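PDB 2IM9: DUF1460 domain-containing protein, which is of unknown function but probably cleaves amide bonds of the bacterial cell wall, as an amidase-like member of the papain-like peptidase clan. Local coordinates for residues A[220-224]-A[225-229]; A[254-257]-A[258-262]; A[292-296]-A[297-301]. All blocks are in the same frame, centred on the assembly; numbering follows the deposited sequence.

Contact 1 of 3, residues A[220-224]-A[225-229]; sequences PYIPF and TALFS
Ile222 and Leu227 form the tight side of this local contact: the CG2 methyl of Ile222 sits 3.6 Å from CG of Leu227, and the two side chains cross at about a right angle. CG2 is placed there because it lies anti to the backbone N of Ile222, while CG1 (chi1 -59°) takes the position beside that nitrogen and leads elsewhere. Phe224 packs on the same buried side. Its ring meets CD1 of Leu227 at the edge, CD1 of Phe224 being 4.2 Å from that methyl. The Phe224 and Phe228 side chains lie side by side, pointing the same way, with CE2 of Phe228 oblique to the Phe224 ring. At Pro223-Phe224 strand 214-223 turns into the short helix 224-227, with Pro223 as N-cap residue. Pro223 O holds the first turn with two bonds: Leu227 N donates at 3.1 Å, in the carbonyl plane, and Ala226 N approaches the same oxygen at 3.0 Å from above that plane. Phe224 O in turn receives Phe228 N at 2.8 Å and also lies at the edge of the Phe228 ring, in its plane. Beyond the segments, Leu237 of helix 235-238 packs against Leu227 and Ala226, Phe238 against Leu227, and Leu300 of helix 296-303 against both phenylalanines. Ala226, partly exposed, also sets its CB 3.9 Å from Pro223 CG. The looser side belongs to the exposed Thr225, whose OG1 lies beside the CB-CG edge of the Pro223 ring, 3.5 Å from CB, a van der Waals approach in which the two side chains cross nearly perpendicularly.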
# COMPACT_ATOMS: atom_id res chain seq x y z
N PRO A 220 9.97 0.63 11.77
CA PRO A 220 10.93 -0.46 11.97
C PRO A 220 11.28 -1.13 10.65
O PRO A 220 10.43 -1.23 9.75
CB PRO A 220 10.16 -1.44 12.88
CG PRO A 220 9.14 -0.57 13.57
CD PRO A 220 8.70 0.37 12.48
N TYR A 221 12.52 -1.58 10.52
CA TYR A 221 12.88 -2.38 9.34
C TYR A 221 13.97 -3.38 9.67
O TYR A 221 14.84 -3.12 10.52
CB TYR A 221 13.27 -1.51 8.12
CG TYR A 221 14.61 -0.80 8.23
CD1 TYR A 221 15.75 -1.32 7.61
CD2 TYR A 221 14.73 0.40 8.95
CE1 TYR A 221 16.99 -0.66 7.69
CE2 TYR A 221 16.00 1.04 9.06
CZ TYR A 221 17.10 0.51 8.42
OH TYR A 221 18.32 1.16 8.51
N ILE A 222 13.89 -4.53 9.01
CA ILE A 222 14.95 -5.52 9.09
C ILE A 222 15.93 -5.15 8.00
O ILE A 222 15.58 -5.11 6.82
CB ILE A 222 14.43 -6.93 8.81
CG1 ILE A 222 13.34 -7.31 9.82
CG2 ILE A 222 15.56 -7.97 8.94
CD1 ILE A 222 12.64 -8.59 9.43
N PRO A 223 17.18 -4.86 8.39
CA PRO A 223 18.20 -4.40 7.45
C PRO A 223 18.77 -5.51 6.57
O PRO A 223 18.83 -6.67 7.00
CB PRO A 223 19.30 -3.88 8.37
CG PRO A 223 19.18 -4.70 9.56
CD PRO A 223 17.71 -4.92 9.76
N PHE A 224 19.22 -5.14 5.37
CA PHE A 224 19.86 -6.10 4.46
C PHE A 224 21.15 -6.65 5.05
O PHE A 224 21.55 -7.78 4.73
CB PHE A 224 20.14 -5.50 3.08
CG PHE A 224 18.90 -5.18 2.29
CD1 PHE A 224 17.74 -5.93 2.42
CD2 PHE A 224 18.91 -4.11 1.38
CE1 PHE A 224 16.60 -5.63 1.68
CE2 PHE A 224 17.79 -3.82 0.62
CZ PHE A 224 16.62 -4.57 0.78
N THR A 225 21.79 -5.88 5.92
CA THR A 225 23.00 -6.35 6.61
C THR A 225 22.70 -7.59 7.46
O THR A 225 23.61 -8.40 7.74
CB THR A 225 23.63 -5.26 7.49
OG1 THR A 225 22.65 -4.79 8.43
CG2 THR A 225 24.11 -4.11 6.62
N ALA A 226 21.44 -7.75 7.87
CA ALA A 226 21.00 -8.93 8.62
C ALA A 226 20.47 -10.01 7.69
O ALA A 226 20.83 -11.17 7.80
CB ALA A 226 19.93 -8.54 9.65
N LEU A 227 19.62 -9.62 6.75
CA LEU A 227 18.96 -10.57 5.86
C LEU A 227 19.94 -11.23 4.91
O LEU A 227 19.68 -12.33 4.42
CB LEU A 227 17.86 -9.88 5.05
CG LEU A 227 16.60 -9.48 5.82
CD1 LEU A 227 15.74 -8.63 4.90
CD2 LEU A 227 15.82 -10.71 6.26
N PHE A 228 21.05 -10.55 4.65
CA PHE A 228 22.11 -11.08 3.80
C PHE A 228 23.46 -11.06 4.50
O PHE A 228 24.48 -10.83 3.86
CB PHE A 228 22.15 -10.33 2.47
CG PHE A 228 20.92 -10.51 1.67
CD1 PHE A 228 20.76 -11.62 0.84
CD2 PHE A 228 19.87 -9.60 1.79
CE1 PHE A 228 19.60 -11.81 0.12
CE2 PHE A 228 18.68 -9.78 1.07
CZ PHE A 228 18.54 -10.89 0.24
N SER A 229 23.45 -11.30 5.81
CA SER A 229 24.71 -11.43 6.56
C SER A 229 25.60 -12.49 5.89
O SER A 229 25.09 -13.51 5.41
CB SER A 229 24.45 -11.81 8.02
OG SER A 229 23.75 -13.04 8.10

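Contact 2 of 3, residues A[254-257]-A[258-262]; sequences WDLR and QQIGT
Leu256 O is gripped by the turn that follows it: Ile260 N donates at 2.7 Å in a nearly straight bond (174° at the hydrogen), approaching almost in line with the carbonyl, and Gly261 N adds a longer, more bent bond of 3.3 Å. A third donor, Gln259 N, is only weakly bonded to this oxygen. Just ahead, Asp255 OD1 accepts from Arg257 N at 3.1 Å, which defines an Asx turn, and the same oxygen forms a salt bridge with Arg257 NE at 3.5 Å. The arginine thus has two carboxylate partners, Asp255 at NE and Glu263 at NH2. A water accepts from Gln258 N and lies within bonding distance of Asp255 O, to which it may donate, so that it bridges the chain on both sides of Leu256. Together these bonds lead from the end of strand 246-254 into the short, weakly bonded helix 257-260; Gly261, with a positive phi of 97°, is the first residue to leave the helical conformation. Van der Waals contacts lie around this polar centre. CG1 of Ile260, set between its backbone N and carbonyl carbon (chi1 69°), is brought to 3.8 Å from Leu256 CB. Gln259 bends at chi2 and crosses Leu256 at about a right angle, its amide NE2 3.8 Å from the Leu256 CD2 methyl. The other methyl of Leu256, CD1, lies 3.7 Å above the Trp254 ring plane, over its centre. Arg251 makes a cation-pi contact with that tryptophan.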
# COMPACT_ATOMS: atom_id res chain seq x y z
N TRP A 254 16.09 9.04 2.50
CA TRP A 254 15.61 9.24 1.13
C TRP A 254 15.14 10.67 0.95
O TRP A 254 13.99 11.01 1.23
CB TRP A 254 14.49 8.25 0.78
CG TRP A 254 14.37 7.99 -0.71
CD1 TRP A 254 15.34 8.20 -1.66
CD2 TRP A 254 13.23 7.48 -1.40
NE1 TRP A 254 14.86 7.85 -2.90
CE2 TRP A 254 13.58 7.39 -2.77
CE3 TRP A 254 11.95 7.09 -1.00
CZ2 TRP A 254 12.68 6.93 -3.74
CZ3 TRP A 254 11.05 6.62 -1.97
CH2 TRP A 254 11.43 6.55 -3.33
N ASP A 255 16.04 11.51 0.47
CA ASP A 255 15.78 12.95 0.48
C ASP A 255 15.16 13.36 -0.85
O ASP A 255 15.86 13.63 -1.83
CB ASP A 255 17.04 13.75 0.84
CG ASP A 255 16.73 15.23 1.14
OD1 ASP A 255 15.63 15.71 0.77
OD2 ASP A 255 17.60 15.92 1.75
N LEU A 256 13.83 13.37 -0.88
CA LEU A 256 13.11 13.77 -2.09
C LEU A 256 12.56 15.19 -1.98
O LEU A 256 11.60 15.54 -2.66
CB LEU A 256 11.99 12.76 -2.42
CG LEU A 256 12.42 11.30 -2.65
CD1 LEU A 256 11.22 10.44 -2.99
CD2 LEU A 256 13.47 11.21 -3.76
N ARG A 257 13.19 16.01 -1.13
CA ARG A 257 12.69 17.36 -0.86
C ARG A 257 12.67 18.24 -2.11
O ARG A 257 11.70 18.99 -2.34
CB ARG A 257 13.53 18.06 0.20
CG ARG A 257 13.25 17.62 1.62
CD ARG A 257 14.08 18.49 2.56
NE ARG A 257 14.79 17.72 3.57
CZ ARG A 257 15.41 18.25 4.63
NH1 ARG A 257 15.41 19.57 4.82
NH2 ARG A 257 16.02 17.46 5.50
N GLN A 258 13.73 18.17 -2.90
CA GLN A 258 13.80 19.00 -4.09
C GLN A 258 12.80 18.50 -5.12
O GLN A 258 12.22 19.30 -5.85
CB GLN A 258 15.22 19.05 -4.67
CG GLN A 258 15.47 20.22 -5.65
CD GLN A 258 14.95 19.94 -7.05
OE1 GLN A 258 14.78 18.77 -7.43
NE2 GLN A 258 14.69 21.00 -7.83
N GLN A 259 12.58 17.18 -5.15
CA GLN A 259 11.75 16.56 -6.19
C GLN A 259 10.25 16.55 -5.90
O GLN A 259 9.45 16.84 -6.79
CB GLN A 259 12.19 15.13 -6.47
CG GLN A 259 13.66 14.99 -6.92
CD GLN A 259 14.58 14.56 -5.77
OE1 GLN A 259 14.58 15.14 -4.68
NE2 GLN A 259 15.38 13.53 -6.03
N ILE A 260 9.87 16.17 -4.68
CA ILE A 260 8.43 16.09 -4.37
C ILE A 260 8.04 16.95 -3.18
O ILE A 260 6.86 17.00 -2.84
CB ILE A 260 7.92 14.65 -4.13
CG1 ILE A 260 8.50 14.10 -2.82
CG2 ILE A 260 8.20 13.73 -5.33
CD1 ILE A 260 7.96 12.75 -2.39
N GLY A 261 9.03 17.59 -2.56
CA GLY A 261 8.79 18.54 -1.49
C GLY A 261 8.94 17.97 -0.11
O GLY A 261 8.75 18.68 0.88
N THR A 262 9.29 16.68 -0.02
CA THR A 262 9.44 16.05 1.28
C THR A 262 10.42 14.88 1.25
O THR A 262 10.61 14.25 0.22
CB THR A 262 8.07 15.58 1.84
OG1 THR A 262 8.24 15.10 3.18
CG2 THR A 262 7.44 14.49 0.97
O HOH W 1 16.21 16.74 -2.31

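Contact 3 of 3, residues A[292-296]-A[297-301]; sequences VDVSL and IDYLD
Strand 292-295 runs into helix 297-301 with their directions 76° apart and their axes 6.5 Å from each other at closest approach, and Tyr299 N closes the first turn on Ser295 O at 2.9 Å. The junction is a serine N-cap: Ser295 OG accepts from Asp298 N at 3.1 Å in an almost straight bond (172° at the hydrogen). A chi1 of 159° swings OG to the side of CB opposite the serine nitrogen, where it meets Asp298 N. The Asp298 carboxylate folds back alongside the cap, its OD2 3.5 Å from Ser295 CB, on the exposed side of the helix start. On the buried side, Leu296 and Leu300 cross at a slant, one turn apart, with their CD1 methyls 3.8 Å from each other. Their backbones are joined by Leu300 N donating to Leu296 O at 3.0 Å, and Phe238 of helix 235-238 packs against both side chains. The Tyr299 ring meets Phe281, while its OH makes a weak hydrogen bond to His268. From the strand, the CG2 methyl of Val294 approaches the same ring obliquely, 3.8 Å from Tyr299 CD1.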
# COMPACT_ATOMS: atom_id res chain seq x y z
N VAL A 292 2.60 -9.37 -10.26
CA VAL A 292 3.44 -10.57 -10.41
C VAL A 292 3.84 -11.18 -9.07
O VAL A 292 3.76 -10.51 -8.04
CB VAL A 292 4.76 -10.26 -11.19
CG1 VAL A 292 4.45 -9.81 -12.61
CG2 VAL A 292 5.65 -9.23 -10.45
N ASP A 293 4.26 -12.45 -9.11
CA ASP A 293 4.97 -13.12 -8.02
C ASP A 293 6.45 -13.16 -8.36
O ASP A 293 6.81 -13.63 -9.44
CB ASP A 293 4.50 -14.57 -7.90
CG ASP A 293 3.23 -14.72 -7.11
OD1 ASP A 293 2.81 -13.72 -6.50
OD2 ASP A 293 2.66 -15.83 -7.08
N VAL A 294 7.30 -12.68 -7.46
CA VAL A 294 8.76 -12.82 -7.62
C VAL A 294 9.35 -13.39 -6.33
O VAL A 294 8.86 -13.09 -5.24
CB VAL A 294 9.47 -11.49 -7.99
CG1 VAL A 294 8.97 -10.90 -9.31
CG2 VAL A 294 9.36 -10.48 -6.84
N SER A 295 10.39 -14.21 -6.43
CA SER A 295 11.09 -14.69 -5.24
C SER A 295 11.46 -13.51 -4.34
O SER A 295 12.11 -12.57 -4.82
CB SER A 295 12.36 -15.45 -5.60
OG SER A 295 13.26 -15.48 -4.49
N LEU A 296 11.05 -13.53 -3.07
CA LEU A 296 11.36 -12.38 -2.19
C LEU A 296 12.87 -12.28 -1.96
O LEU A 296 13.44 -11.20 -1.99
CB LEU A 296 10.59 -12.42 -0.86
CG LEU A 296 10.97 -11.28 0.10
CD1 LEU A 296 10.46 -9.89 -0.40
CD2 LEU A 296 10.54 -11.53 1.55
N ILE A 297 13.52 -13.42 -1.74
CA ILE A 297 14.98 -13.44 -1.57
C ILE A 297 15.70 -12.83 -2.78
O ILE A 297 16.52 -11.93 -2.63
CB ILE A 297 15.51 -14.86 -1.24
CG1 ILE A 297 15.01 -15.29 0.15
CG2 ILE A 297 17.05 -14.89 -1.31
CD1 ILE A 297 15.24 -16.77 0.47
N ASP A 298 15.36 -13.29 -3.98
CA ASP A 298 15.97 -12.74 -5.21
C ASP A 298 15.67 -11.25 -5.41
O ASP A 298 16.56 -10.49 -5.79
CB ASP A 298 15.49 -13.51 -6.44
CG ASP A 298 15.97 -14.94 -6.46
OD1 ASP A 298 16.87 -15.29 -5.63
OD2 ASP A 298 15.46 -15.70 -7.31
N TYR A 299 14.43 -10.85 -5.14
CA TYR A 299 14.02 -9.46 -5.28
C TYR A 299 14.88 -8.55 -4.38
O TYR A 299 15.41 -7.51 -4.82
CB TYR A 299 12.53 -9.33 -4.92
CG TYR A 299 12.01 -7.92 -4.99
CD1 TYR A 299 11.52 -7.39 -6.19
CD2 TYR A 299 12.00 -7.12 -3.85
CE1 TYR A 299 11.04 -6.09 -6.25
CE2 TYR A 299 11.54 -5.81 -3.90
CZ TYR A 299 11.07 -5.30 -5.10
OH TYR A 299 10.61 -4.01 -5.13
N LEU A 300 15.00 -8.94 -3.12
CA LEU A 300 15.75 -8.14 -2.16
C LEU A 300 17.24 -8.18 -2.44
O LEU A 300 17.94 -7.20 -2.22
CB LEU A 300 15.45 -8.58 -0.72
CG LEU A 300 13.99 -8.36 -0.29
CD1 LEU A 300 13.76 -8.84 1.13
CD2 LEU A 300 13.57 -6.90 -0.41
N ASP A 301 17.73 -9.32 -2.94
CA ASP A 301 19.15 -9.43 -3.26
C ASP A 301 19.52 -8.40 -4.34
O ASP A 301 20.55 -7.73 -4.24
CB ASP A 301 19.50 -10.85 -3.70
CG ASP A 301 20.99 -11.02 -3.97
OD1 ASP A 301 21.80 -10.78 -3.05
OD2 ASP A 301 21.34 -11.36 -5.13

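Along the chain the three contacts come in series; none nests in or crosses another. Contact 1 closes the turn from strand 214-223 into helix 224-227, contact 2 the turn leading from strand 246-254 through helix 257-260 toward strand 264-275, and contact 3 the turn from strand 290-295 into helix 296-303. All three strands belong to one antiparallel sheet. Contacts 1 and 3, with centres about 15 Å apart, touch directly: Phe228 CZ lies 3.6 Å from Asp301 N, and Phe224 CE1 is 3.9 Å from Leu300 CD2. Contact 2 stands apart, its nearest atoms about 10 Å from contact 1 and about 11 Å from contact 3.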